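Local coordinates for mbSHANK1 protein (Monosiga brevicollis, PDB 6X23), which binds the GIRK3 peptide through its PDZ domain and, within a longer protein, probably serves as a synaptic receptor adaptor, at residues V71-S74 with F75-H78. Numbering follows the deposited sequence.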
loop_
_atom_site.group_PDB
_atom_site.type_symbol
_atom_site.label_atom_id
_atom_site.label_comp_id
_atom_site.label_asym_id
_atom_site.label_seq_id
_atom_site.Cartn_x
_atom_site.Cartn_y
_atom_site.Cartn_z
ATOM N N VAL A 71 7.749 9.554 2.456
ATOM C CA VAL A 71 8.238 9.260 3.801
ATOM C C VAL A 71 8.474 7.762 3.896
ATOM O O VAL A 71 7.624 6.971 3.471
ATOM C CB VAL A 71 7.248 9.729 4.883
ATOM C CG1 VAL A 71 7.761 9.395 6.264
ATOM C CG2 VAL A 71 7.025 11.202 4.771
ATOM N N ASP A 72 9.619 7.371 4.445
ATOM C CA ASP A 72 9.850 5.956 4.739
ATOM C C ASP A 72 8.847 5.466 5.772
ATOM O O ASP A 72 8.792 5.988 6.889
ATOM C CB ASP A 72 11.270 5.748 5.254
ATOM C CG ASP A 72 11.578 4.283 5.537
ATOM O OD1 ASP A 72 10.654 3.431 5.513
ATOM O OD2 ASP A 72 12.759 3.985 5.814
ATOM N N VAL A 73 8.079 4.442 5.415
ATOM C CA VAL A 73 7.048 3.906 6.295
ATOM C C VAL A 73 7.203 2.401 6.425
ATOM O O VAL A 73 6.237 1.699 6.746
ATOM C CB VAL A 73 5.637 4.246 5.779
ATOM C CG1 VAL A 73 5.457 5.756 5.674
ATOM C CG2 VAL A 73 5.367 3.554 4.439
ATOM N N SER A 74 8.411 1.899 6.165
ATOM C CA SER A 74 8.647 0.460 6.170
ATOM C C SER A 74 8.704 -0.132 7.578
ATOM O O SER A 74 8.560 -1.346 7.739
ATOM C CB SER A 74 9.944 0.173 5.430
ATOM O OG SER A 74 10.932 1.118 5.816
ATOM N N PHE A 75 8.879 0.703 8.595
ATOM C CA PHE A 75 9.080 0.284 9.975
ATOM C C PHE A 75 7.971 0.782 10.898
ATOM O O PHE A 75 8.206 1.007 12.082
ATOM C CB PHE A 75 10.426 0.793 10.478
ATOM C CG PHE A 75 10.481 2.288 10.634
ATOM C CD1 PHE A 75 10.346 3.129 9.530
ATOM C CD2 PHE A 75 10.684 2.859 11.879
ATOM C CE1 PHE A 75 10.400 4.512 9.670
ATOM C CE2 PHE A 75 10.748 4.234 12.022
ATOM C CZ PHE A 75 10.601 5.060 10.917
ATOM N N TRP A 76 6.770 0.979 10.382
ATOM C CA TRP A 76 5.710 1.567 11.179
ATOM C C TRP A 76 4.729 0.499 11.627
ATOM O O TRP A 76 4.776 -0.656 11.194
ATOM C CB TRP A 76 4.963 2.632 10.391
ATOM C CG TRP A 76 5.702 3.879 10.158
ATOM C CD1 TRP A 76 7.033 4.085 10.298
ATOM C CD2 TRP A 76 5.142 5.116 9.727
ATOM N NE1 TRP A 76 7.344 5.386 9.972
ATOM C CE2 TRP A 76 6.189 6.037 9.626
ATOM C CE3 TRP A 76 3.857 5.526 9.406
ATOM C CZ2 TRP A 76 5.986 7.345 9.225
ATOM C CZ3 TRP A 76 3.662 6.816 9.013
ATOM C CH2 TRP A 76 4.714 7.713 8.924
ATOM N N SER A 77 3.825 0.911 12.509
ATOM C CA SER A 77 2.707 0.083 12.920
ATOM C C SER A 77 1.635 0.079 11.845
ATOM O O SER A 77 1.481 1.045 11.095
ATOM C CB SER A 77 2.099 0.624 14.199
ATOM O OG SER A 77 1.602 1.923 13.932
ATOM N N HIS A 78 0.857 -1.005 11.806
ATOM C CA HIS A 78 -0.215 -1.093 10.825
ATOM C C HIS A 78 -1.168 0.087 10.907
ATOM O O HIS A 78 -1.718 0.501 9.883
ATOM C CB HIS A 78 -1.007 -2.388 10.993
ATOM C CG HIS A 78 -2.085 -2.571 9.966
ATOM N ND1 HIS A 78 -1.836 -3.052 8.697
ATOM C CD2 HIS A 78 -3.419 -2.341 10.022
ATOM C CE1 HIS A 78 -2.969 -3.107 8.016
ATOM N NE2 HIS A 78 -3.946 -2.687 8.799
#
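Val73 and Trp76 begin and end a type I beta turn, which folds the indole of Trp76 back over Val73 just after the short strand 71-72. The methyl CG1 of Val73 sits over one face of the indole. It lies 3.8 Å from the centroid of the six-membered ring of Trp76 and only 5° off the ring normal, a CH-pi contact. In Val73 this methyl stands anti to the carbonyl carbon (chi1 -59°), which sets it against the face of the benzo ring. CG1 of Val71 adds an apolar contact, 4.0 Å from CZ2 of Trp76. The Phe75 ring stands beside the indole: CD1 of Trp76 lies over one of its faces, and Phe75 CE1 meets the backbone O of Asp72 at the ring edge, 3.5 Å away. On the strand side, OD1 of Asp72 accepts a nearly straight hydrogen bond from the backbone N-H of Ser74 (N to OD1 2.8 Å, 172°), an Asx turn. Val73 also packs on Leu65 and Leu68, while Lys80 makes a cation-pi contact with the indole. Replacing Trp76 by an alanine is likely to leave the Val73 methyl without its aromatic cover and Lys80 without its pi partner. Ser77 then N-caps helix 78-87, the peptide-binding helix of the PDZ domain; its first residue, His78, hydrogen-bonds a polar side chain of the bound peptide through NE2, the mark of class I recognition.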